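PDB 4F53: SusD homolog, which probably binds glycans, perhaps mucin O-glycans, at the cell surface of Bacteroides ovatus as a SusD/RagB-family outer-membrane lipoprotein. Local coordinates for residues A[27-38]-A[95-106]; A[73-81]-A[460-469]. All blocks are in the same frame, centred on the assembly; numbering follows the deposited sequence.

Contact 1 (A[27-38]-A[95-106]); sequences LVRSLALNLQDL and KFYPDYFNLKNQ. With ACT (acetate ion), chain C.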
loop_
_atom_site.group_PDB
_atom_site.type_symbol
_atom_site.label_atom_id
_atom_site.label_comp_id
_atom_site.label_asym_id
_atom_site.label_seq_id
_atom_site.Cartn_x
_atom_site.Cartn_y
_atom_site.Cartn_z
ATOM N N LEU A 27 7.784 -7.097 -29.202
ATOM C CA LEU A 27 7.891 -5.776 -28.574
ATOM C C LEU A 27 6.658 -5.469 -27.710
ATOM O O LEU A 27 6.837 -4.998 -26.596
ATOM C CB LEU A 27 8.119 -4.669 -29.631
ATOM C CG LEU A 27 8.148 -3.195 -29.156
ATOM C CD1 LEU A 27 9.207 -2.947 -28.070
ATOM C CD2 LEU A 27 8.367 -2.260 -30.308
ATOM N N VAL A 28 5.433 -5.745 -28.214
ATOM C CA VAL A 28 4.149 -5.515 -27.528
ATOM C C VAL A 28 4.127 -6.280 -26.169
ATOM O O VAL A 28 3.789 -5.687 -25.140
ATOM C CB VAL A 28 2.954 -5.895 -28.450
ATOM C CG1 VAL A 28 1.647 -6.069 -27.672
ATOM C CG2 VAL A 28 2.783 -4.869 -29.565
ATOM N N ARG A 29 4.542 -7.563 -26.177
ATOM C CA ARG A 29 4.666 -8.455 -25.020
ATOM C C ARG A 29 5.641 -7.860 -24.006
ATOM O O ARG A 29 5.377 -7.869 -22.807
ATOM C CB ARG A 29 5.155 -9.830 -25.495
ATOM C CG ARG A 29 5.711 -10.756 -24.414
ATOM C CD ARG A 29 6.777 -11.664 -24.988
ATOM N NE ARG A 29 7.569 -12.295 -23.934
ATOM C CZ ARG A 29 8.471 -13.251 -24.142
ATOM N NH1 ARG A 29 8.704 -13.697 -25.373
ATOM N NH2 ARG A 29 9.137 -13.775 -23.123
ATOM N N SER A 30 6.770 -7.357 -24.503
ATOM C CA SER A 30 7.817 -6.728 -23.716
ATOM C C SER A 30 7.292 -5.452 -23.000
ATOM O O SER A 30 7.525 -5.290 -21.805
ATOM C CB SER A 30 9.008 -6.409 -24.618
ATOM O OG SER A 30 10.089 -5.881 -23.868
ATOM N N LEU A 31 6.551 -4.587 -23.726
ATOM C CA LEU A 31 5.981 -3.335 -23.218
ATOM C C LEU A 31 4.911 -3.616 -22.181
ATOM O O LEU A 31 4.937 -2.988 -21.124
ATOM C CB LEU A 31 5.419 -2.464 -24.366
ATOM C CG LEU A 31 6.433 -2.022 -25.451
ATOM C CD1 LEU A 31 5.739 -1.468 -26.669
ATOM C CD2 LEU A 31 7.439 -1.027 -24.920
ATOM N N ALA A 32 3.993 -4.574 -22.463
ATOM C CA ALA A 32 2.912 -5.004 -21.557
ATOM C C ALA A 32 3.494 -5.495 -20.218
ATOM O O ALA A 32 2.981 -5.158 -19.148
ATOM C CB ALA A 32 2.077 -6.105 -22.209
ATOM N N LEU A 33 4.598 -6.259 -20.292
ATOM C CA LEU A 33 5.289 -6.797 -19.136
ATOM C C LEU A 33 5.888 -5.691 -18.257
ATOM O O LEU A 33 5.814 -5.823 -17.039
ATOM C CB LEU A 33 6.392 -7.788 -19.566
ATOM C CG LEU A 33 5.971 -9.229 -19.834
ATOM C CD1 LEU A 33 7.162 -10.036 -20.315
ATOM C CD2 LEU A 33 5.343 -9.879 -18.586
ATOM N N ASN A 34 6.484 -4.629 -18.854
ATOM C CA ASN A 34 7.080 -3.537 -18.087
ATOM C C ASN A 34 5.943 -2.723 -17.390
ATOM O O ASN A 34 6.083 -2.325 -16.237
ATOM C CB ASN A 34 7.973 -2.656 -19.008
ATOM C CG ASN A 34 9.059 -3.373 -19.829
ATOM O OD1 ASN A 34 9.443 -4.534 -19.589
ATOM N ND2 ASN A 34 9.603 -2.679 -20.832
ATOM N N LEU A 35 4.826 -2.500 -18.099
ATOM C CA LEU A 35 3.684 -1.759 -17.552
ATOM C C LEU A 35 3.087 -2.521 -16.387
ATOM O O LEU A 35 2.791 -1.921 -15.346
ATOM C CB LEU A 35 2.618 -1.471 -18.625
ATOM C CG LEU A 35 3.060 -0.625 -19.872
ATOM C CD1 LEU A 35 1.874 -0.339 -20.753
ATOM C CD2 LEU A 35 3.742 0.711 -19.482
ATOM N N GLN A 36 2.976 -3.858 -16.529
ATOM C CA GLN A 36 2.434 -4.725 -15.470
ATOM C C GLN A 36 3.298 -4.654 -14.196
ATOM O O GLN A 36 2.778 -4.597 -13.081
ATOM C CB GLN A 36 2.347 -6.164 -15.974
ATOM C CG GLN A 36 1.662 -7.092 -15.014
ATOM C CD GLN A 36 1.669 -8.511 -15.482
ATOM O OE1 GLN A 36 2.698 -9.195 -15.480
ATOM N NE2 GLN A 36 0.510 -8.984 -15.889
ATOM N N ASP A 37 4.615 -4.643 -14.378
ATOM C CA ASP A 37 5.566 -4.632 -13.281
ATOM C C ASP A 37 5.429 -3.401 -12.369
ATOM O O ASP A 37 5.589 -3.525 -11.156
ATOM C CB ASP A 37 6.987 -4.699 -13.865
ATOM C CG ASP A 37 8.094 -4.515 -12.835
ATOM O OD1 ASP A 37 8.042 -5.178 -11.782
ATOM O OD2 ASP A 37 8.962 -3.658 -13.053
ATOM N N LEU A 38 5.141 -2.232 -12.945
ATOM C CA LEU A 38 5.117 -0.951 -12.225
ATOM C C LEU A 38 3.958 -0.804 -11.228
ATOM O O LEU A 38 3.976 0.153 -10.434
ATOM C CB LEU A 38 5.177 0.246 -13.207
ATOM C CG LEU A 38 6.545 0.343 -13.922
ATOM C CD1 LEU A 38 6.460 1.188 -15.189
ATOM C CD2 LEU A 38 7.671 0.799 -12.958
ATOM N N LYS A 95 9.261 5.856 -16.080
ATOM C CA LYS A 95 9.256 4.411 -16.263
ATOM C C LYS A 95 7.978 3.906 -16.924
ATOM O O LYS A 95 8.045 2.898 -17.626
ATOM C CB LYS A 95 9.468 3.691 -14.926
ATOM C CG LYS A 95 10.860 3.919 -14.353
ATOM C CD LYS A 95 10.936 3.341 -12.956
ATOM C CE LYS A 95 12.181 3.781 -12.233
ATOM N NZ LYS A 95 13.368 3.056 -12.727
ATOM N N PHE A 96 6.826 4.571 -16.699
ATOM C CA PHE A 96 5.559 4.093 -17.246
ATOM C C PHE A 96 5.223 4.614 -18.657
ATOM O O PHE A 96 4.929 3.805 -19.555
ATOM C CB PHE A 96 4.363 4.412 -16.289
ATOM C CG PHE A 96 3.096 3.681 -16.672
ATOM C CD1 PHE A 96 2.204 4.230 -17.600
ATOM C CD2 PHE A 96 2.820 2.418 -16.152
ATOM C CE1 PHE A 96 1.072 3.518 -18.009
ATOM C CE2 PHE A 96 1.680 1.712 -16.547
ATOM C CZ PHE A 96 0.832 2.248 -17.500
ATOM N N TYR A 97 5.164 5.944 -18.816
ATOM C CA TYR A 97 4.627 6.581 -20.015
ATOM C C TYR A 97 5.362 6.335 -21.341
ATOM O O TYR A 97 4.632 6.081 -22.309
ATOM C CB TYR A 97 4.363 8.066 -19.799
ATOM C CG TYR A 97 3.032 8.268 -19.100
ATOM C CD1 TYR A 97 1.832 7.978 -19.743
ATOM C CD2 TYR A 97 2.975 8.647 -17.761
ATOM C CE1 TYR A 97 0.608 8.124 -19.094
ATOM C CE2 TYR A 97 1.755 8.839 -17.116
ATOM C CZ TYR A 97 0.571 8.565 -17.780
ATOM O OH TYR A 97 -0.646 8.704 -17.132
ATOM N N PRO A 98 6.711 6.318 -21.476
ATOM C CA PRO A 98 7.288 6.032 -22.802
ATOM C C PRO A 98 6.813 4.671 -23.354
ATOM O O PRO A 98 6.401 4.622 -24.512
ATOM C CB PRO A 98 8.800 6.084 -22.551
ATOM C CG PRO A 98 8.949 6.971 -21.372
ATOM C CD PRO A 98 7.776 6.615 -20.496
ATOM N N ASP A 99 6.756 3.603 -22.507
ATOM C CA ASP A 99 6.290 2.277 -22.938
ATOM C C ASP A 99 4.789 2.264 -23.228
ATOM O O ASP A 99 4.354 1.613 -24.185
ATOM C CB ASP A 99 6.635 1.205 -21.904
ATOM C CG ASP A 99 8.091 0.758 -21.913
ATOM O OD1 ASP A 99 8.878 1.289 -22.731
ATOM O OD2 ASP A 99 8.443 -0.139 -21.119
ATOM N N TYR A 100 4.001 2.981 -22.406
ATOM C CA TYR A 100 2.554 3.088 -22.563
ATOM C C TYR A 100 2.213 3.717 -23.930
ATOM O O TYR A 100 1.414 3.152 -24.688
ATOM C CB TYR A 100 1.953 3.891 -21.397
ATOM C CG TYR A 100 0.511 4.293 -21.575
ATOM C CD1 TYR A 100 -0.523 3.407 -21.285
ATOM C CD2 TYR A 100 0.173 5.567 -22.026
ATOM C CE1 TYR A 100 -1.856 3.779 -21.435
ATOM C CE2 TYR A 100 -1.155 5.948 -22.190
ATOM C CZ TYR A 100 -2.168 5.051 -21.900
ATOM O OH TYR A 100 -3.473 5.448 -22.060
ATOM N N PHE A 101 2.841 4.848 -24.259
ATOM C CA PHE A 101 2.596 5.519 -25.543
ATOM C C PHE A 101 3.079 4.657 -26.712
ATOM O O PHE A 101 2.416 4.609 -27.748
ATOM C CB PHE A 101 3.269 6.905 -25.573
ATOM C CG PHE A 101 2.658 7.902 -24.612
ATOM C CD1 PHE A 101 1.294 8.185 -24.649
ATOM C CD2 PHE A 101 3.458 8.620 -23.727
ATOM C CE1 PHE A 101 0.733 9.115 -23.772
ATOM C CE2 PHE A 101 2.892 9.554 -22.852
ATOM C CZ PHE A 101 1.535 9.788 -22.873
ATOM N N ASN A 102 4.195 3.934 -26.524
ATOM C CA ASN A 102 4.758 3.066 -27.544
ATOM C C ASN A 102 3.811 1.893 -27.842
ATOM O O ASN A 102 3.540 1.648 -29.021
ATOM C CB ASN A 102 6.147 2.588 -27.141
ATOM C CG ASN A 102 6.940 1.956 -28.252
ATOM O OD1 ASN A 102 6.585 2.014 -29.440
ATOM N ND2 ASN A 102 8.030 1.317 -27.885
ATOM N N LEU A 103 3.292 1.208 -26.793
ATOM C CA LEU A 103 2.343 0.087 -26.910
ATOM C C LEU A 103 1.090 0.500 -27.691
ATOM O O LEU A 103 0.595 -0.291 -28.492
ATOM C CB LEU A 103 1.941 -0.453 -25.517
ATOM C CG LEU A 103 1.114 -1.756 -25.476
ATOM C CD1 LEU A 103 1.456 -2.577 -24.269
ATOM C CD2 LEU A 103 -0.384 -1.475 -25.478
ATOM N N LYS A 104 0.573 1.729 -27.449
ATOM C CA LYS A 104 -0.606 2.265 -28.128
ATOM C C LYS A 104 -0.313 2.481 -29.634
ATOM O O LYS A 104 -1.230 2.347 -30.441
ATOM C CB LYS A 104 -1.085 3.566 -27.465
ATOM C CG LYS A 104 -1.803 3.369 -26.123
ATOM C CD LYS A 104 -1.962 4.711 -25.436
ATOM C CE LYS A 104 -3.387 5.178 -25.366
ATOM N NZ LYS A 104 -3.478 6.606 -24.944
ATOM N N ASN A 105 0.957 2.772 -30.002
ATOM C CA ASN A 105 1.392 2.939 -31.404
ATOM C C ASN A 105 1.736 1.589 -32.055
ATOM O O ASN A 105 1.747 1.492 -33.275
ATOM C CB ASN A 105 2.624 3.867 -31.509
ATOM C CG ASN A 105 2.435 5.294 -31.037
ATOM O OD1 ASN A 105 1.329 5.855 -31.065
ATOM N ND2 ASN A 105 3.538 5.932 -30.639
ATOM N N GLN A 106 2.037 0.561 -31.246
ATOM C CA GLN A 106 2.425 -0.772 -31.709
ATOM C C GLN A 106 1.246 -1.752 -31.838
ATOM O O GLN A 106 1.354 -2.713 -32.598
ATOM C CB GLN A 106 3.464 -1.388 -30.744
ATOM C CG GLN A 106 4.822 -0.674 -30.651
ATOM C CD GLN A 106 5.614 -0.584 -31.941
ATOM O OE1 GLN A 106 5.493 -1.417 -32.853
ATOM N NE2 GLN A 106 6.468 0.426 -32.022
HETATM C C ACT C . -4.337 9.555 -22.736
HETATM O O ACT C . -3.198 9.755 -23.220
HETATM O OXT ACT C . -5.144 8.638 -23.132
HETATM C CH3 ACT C . -4.788 10.495 -21.578
#
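Leu31 and Leu35 both hold CG anti to their own carbonyl carbon (chi1 -60° in each), which sends their methyls into the helix opposite, while Leu103, with CG anti to its backbone N, returns CD1 between them. Helix 27-37 and helix 95-106 thus pair knobs-into-holes in a near-antiparallel arrangement, their axes 9.3 Å apart and their directions 145° from each other, within the largely helical, TPR-like SusD fold. Leu31 fills the hole made by Asp99, Asn102, Leu103 and Gln106. Leu35 drops among Phe96, Asp99, Tyr100 and Leu103, and its CD2 stands over the centre of one face of the Phe96 ring, 3.8 Å from the centroid, a CH-pi contact. Its other methyl, CD1, comes to the edge of the Tyr100 ring, whose hydroxyl is bonded to Glu117 of helix 110-131. In the conformer described, one of two modelled, Leu103 CD1 lies 4.0 Å from Leu31 CB and also reaches Ala32.

On the more exposed flank, Asn34 ND2, in one of two modelled conformers, gives a nearly straight hydrogen bond of 2.8 Å to Asp99 OD2, met on the syn side but 27° out of the carboxylate plane. Asp99 also lays its CB and carboxylate against Leu31 CD2; with an alanine here, the Asn34 amide is likely to lose the acceptor that holds this conformer, and Leu31 CD2 part of its cover. At one end Leu38 CD1 packs 3.9 Å from Lys95 CB, the lysine's amine running off to Gln43. At the other, Gln106 NE2 donates to Asn102 OD1 a turn earlier, which steadies the amide where Leu27 meets it at about a right angle, CD2 3.6 Å from Gln106 CD.

Contact 2 (A[73-81]-A[460-469]); sequences GRYATYNPS and MAANASGGIV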
loop_
_atom_site.group_PDB
_atom_site.type_symbol
_atom_site.label_atom_id
_atom_site.label_comp_id
_atom_site.label_asym_id
_atom_site.label_seq_id
_atom_site.Cartn_x
_atom_site.Cartn_y
_atom_site.Cartn_z
ATOM N N GLY A 73 18.437 12.304 5.852
ATOM C CA GLY A 73 17.111 12.157 6.431
ATOM C C GLY A 73 16.342 11.089 5.702
ATOM O O GLY A 73 16.862 10.491 4.750
ATOM N N ARG A 74 15.112 10.817 6.157
ATOM C CA ARG A 74 14.266 9.776 5.565
ATOM C C ARG A 74 12.812 10.228 5.481
ATOM O O ARG A 74 12.429 11.195 6.133
ATOM C CB ARG A 74 14.347 8.471 6.404
ATOM C CG ARG A 74 15.758 7.923 6.674
ATOM C CD ARG A 74 15.757 6.472 7.160
ATOM N NE ARG A 74 14.779 6.209 8.219
ATOM C CZ ARG A 74 14.939 6.521 9.502
ATOM N NH1 ARG A 74 16.044 7.129 9.913
ATOM N NH2 ARG A 74 13.996 6.228 10.385
ATOM N N TYR A 75 11.993 9.515 4.704
ATOM C CA TYR A 75 10.558 9.778 4.642
ATOM C C TYR A 75 9.930 9.597 6.041
ATOM O O TYR A 75 9.142 10.433 6.466
ATOM C CB TYR A 75 9.852 8.847 3.637
ATOM C CG TYR A 75 10.414 8.828 2.229
ATOM C CD1 TYR A 75 10.135 9.859 1.332
ATOM C CD2 TYR A 75 11.092 7.712 1.746
ATOM C CE1 TYR A 75 10.590 9.812 0.008
ATOM C CE2 TYR A 75 11.525 7.639 0.417
ATOM C CZ TYR A 75 11.274 8.692 -0.448
ATOM O OH TYR A 75 11.727 8.609 -1.747
ATOM N N ALA A 76 10.326 8.518 6.756
ATOM C CA ALA A 76 9.828 8.139 8.076
ATOM C C ALA A 76 9.947 9.262 9.094
ATOM O O ALA A 76 9.022 9.450 9.879
ATOM C CB ALA A 76 10.563 6.902 8.583
ATOM N N THR A 77 11.071 10.009 9.084
ATOM C CA THR A 77 11.288 11.096 10.044
ATOM C C THR A 77 10.876 12.465 9.430
ATOM O O THR A 77 11.091 13.498 10.040
ATOM C CB THR A 77 12.738 11.050 10.584
ATOM O OG1 THR A 77 13.660 11.025 9.491
ATOM C CG2 THR A 77 12.973 9.848 11.476
ATOM N N TYR A 78 10.231 12.448 8.260
ATOM C CA TYR A 78 9.648 13.620 7.582
ATOM C C TYR A 78 10.676 14.629 7.094
ATOM O O TYR A 78 10.316 15.777 6.841
ATOM C CB TYR A 78 8.586 14.324 8.474
ATOM C CG TYR A 78 7.601 13.366 9.117
ATOM C CD1 TYR A 78 6.864 12.468 8.346
ATOM C CD2 TYR A 78 7.438 13.323 10.500
ATOM C CE1 TYR A 78 5.970 11.569 8.934
ATOM C CE2 TYR A 78 6.540 12.432 11.097
ATOM C CZ TYR A 78 5.775 11.591 10.307
ATOM O OH TYR A 78 4.848 10.766 10.893
ATOM N N ASN A 79 11.914 14.194 6.873
ATOM C CA ASN A 79 12.966 15.065 6.353
ATOM C C ASN A 79 13.724 14.364 5.190
ATOM O O ASN A 79 14.959 14.350 5.209
ATOM C CB ASN A 79 13.940 15.497 7.501
ATOM C CG ASN A 79 14.695 14.361 8.173
ATOM O OD1 ASN A 79 14.319 13.189 8.102
ATOM N ND2 ASN A 79 15.787 14.682 8.831
ATOM N N PRO A 80 13.052 13.802 4.146
ATOM C CA PRO A 80 13.824 13.174 3.049
ATOM C C PRO A 80 14.578 14.226 2.248
ATOM O O PRO A 80 14.182 15.384 2.250
ATOM C CB PRO A 80 12.739 12.504 2.196
ATOM C CG PRO A 80 11.529 13.358 2.425
ATOM C CD PRO A 80 11.600 13.752 3.862
ATOM N N SER A 81 15.649 13.837 1.567
ATOM C CA SER A 81 16.424 14.780 0.751
ATOM C C SER A 81 15.614 15.161 -0.499
ATOM O O SER A 81 14.624 14.490 -0.807
ATOM C CB SER A 81 17.752 14.148 0.351
ATOM O OG SER A 81 17.500 13.004 -0.454
HETATM N N MSE A 460 5.928 8.535 15.018
HETATM C CA MSE A 460 7.357 8.408 14.708
HETATM C C MSE A 460 8.191 8.793 15.916
HETATM O O MSE A 460 7.853 9.761 16.578
HETATM C CB MSE A 460 7.734 9.265 13.481
HETATM C CG MSE A 460 7.002 8.834 12.226
HETATM SE SE MSE A 460 7.291 6.985 11.716
HETATM C CE MSE A 460 6.436 7.094 9.916
ATOM N N ALA A 461 9.251 8.009 16.241
ATOM C CA ALA A 461 10.119 8.262 17.399
ATOM C C ALA A 461 10.724 9.690 17.365
ATOM O O ALA A 461 10.803 10.358 18.394
ATOM C CB ALA A 461 11.230 7.232 17.455
ATOM N N ALA A 462 11.110 10.142 16.164
ATOM C CA ALA A 462 11.665 11.451 15.882
ATOM C C ALA A 462 10.908 12.099 14.718
ATOM O O ALA A 462 10.892 11.580 13.605
ATOM C CB ALA A 462 13.145 11.342 15.556
ATOM N N ASN A 463 10.262 13.221 14.993
ATOM C CA ASN A 463 9.572 14.010 13.992
ATOM C C ASN A 463 10.524 15.147 13.602
ATOM O O ASN A 463 10.695 16.084 14.373
ATOM C CB ASN A 463 8.227 14.514 14.552
ATOM C CG ASN A 463 7.392 15.322 13.603
ATOM O OD1 ASN A 463 7.889 15.951 12.667
ATOM N ND2 ASN A 463 6.102 15.388 13.879
ATOM N N ALA A 464 11.209 15.012 12.450
ATOM C CA ALA A 464 12.148 16.028 11.965
ATOM C C ALA A 464 11.501 16.906 10.849
ATOM O O ALA A 464 12.199 17.440 9.983
ATOM C CB ALA A 464 13.432 15.368 11.469
ATOM N N SER A 465 10.171 17.086 10.904
ATOM C CA SER A 465 9.435 17.927 9.939
ATOM C C SER A 465 9.509 19.419 10.270
ATOM O O SER A 465 9.065 20.225 9.447
ATOM C CB SER A 465 7.971 17.533 9.884
ATOM O OG SER A 465 7.329 17.840 11.109
ATOM N N GLY A 466 9.998 19.760 11.475
ATOM C CA GLY A 466 10.084 21.134 11.964
ATOM C C GLY A 466 8.762 21.716 12.436
ATOM O O GLY A 466 8.672 22.915 12.679
ATOM N N GLY A 467 7.729 20.872 12.553
ATOM C CA GLY A 467 6.408 21.292 13.001
ATOM C C GLY A 467 5.351 21.188 11.919
ATOM O O GLY A 467 4.164 21.447 12.174
ATOM N N ILE A 468 5.773 20.798 10.695
ATOM C CA ILE A 468 4.842 20.652 9.574
ATOM C C ILE A 468 3.886 19.495 9.830
ATOM O O ILE A 468 2.688 19.662 9.681
ATOM C CB ILE A 468 5.573 20.486 8.201
ATOM C CG1 ILE A 468 6.376 21.764 7.837
ATOM C CG2 ILE A 468 4.565 20.103 7.093
ATOM C CD1 ILE A 468 6.855 21.865 6.419
ATOM N N VAL A 469 4.420 18.327 10.194
ATOM C CA VAL A 469 3.660 17.093 10.370
ATOM C C VAL A 469 3.211 16.924 11.834
ATOM O O VAL A 469 4.016 16.985 12.765
ATOM C CB VAL A 469 4.492 15.876 9.872
ATOM C CG1 VAL A 469 3.775 14.559 10.131
ATOM C CG2 VAL A 469 4.834 16.012 8.391
HETATM O O HOH W 1 4.414 10.676 13.519
#
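The Tyr78 ring is the centrepiece, gripped between the two loops. Val469 crosses it at about a right angle and sets CG1 over the middle of one face, 3.6 Å from the centroid, a CH-pi contact; the opposite face is covered by Ala76 O of the tyrosine's own loop. Asn463 comes in at the edge, its amide plane turned 67° from the ring and OD1 3.4 Å from Tyr78 CD2. Selenomethionine Met460 slants across the phenol end, where its CG lies 3.6 Å from Tyr78 CZ, and a water in the ring plane joins Tyr78 OH to Met460 N.

Asn463 is held by its own loop. With CG anti to the backbone N (chi1 -179°), OD1 accepts in the carbonyl plane from Ser465 N, making an Asx turn, and ND2 donates to Val469 O and to Asp471; Ser465 OG also bonds to OD1. Between the backbones, Ala464 N gives Thr77 O a bent hydrogen bond of 2.8 Å. Ala464 CB then rests 3.6 Å from Asn79 ND2. The Asn79 amide is itself held by its OD1, which takes Arg74 N and Thr77 OG1 from opposite faces of its plane.

This is loop-to-loop packing. The type I turn Tyr75 to Tyr78 sits just before helix 82-106, with Tyr75 reaching back onto helix 44-58 and Arg74 salt-bridged to Asp64 of strand 62-64; on the other loop, Ala461 and Ala462 bond through their backbones to Arg307 and Gly308.

From the N terminus the chain runs through helix 25-37, then helix 44-58, strand 62-64 and the loop 73-81 before helix 82-106 comes back against the first helix, so contact 1 closes a loop with 56 residues between its segments. Contact 2 starts inside that loop, at 73-81, but finds its partner only at 460-469, 378 residues on. The two therefore cross instead of nesting. Helix 82-106 follows directly on 73-81, so one stretch of chain serves both: contact 1 pairs two N-terminal helices, and contact 2 joins the last part of the connection between them to a late loop before helix 482-487. Their centres lie 36 Å apart, and they do not touch.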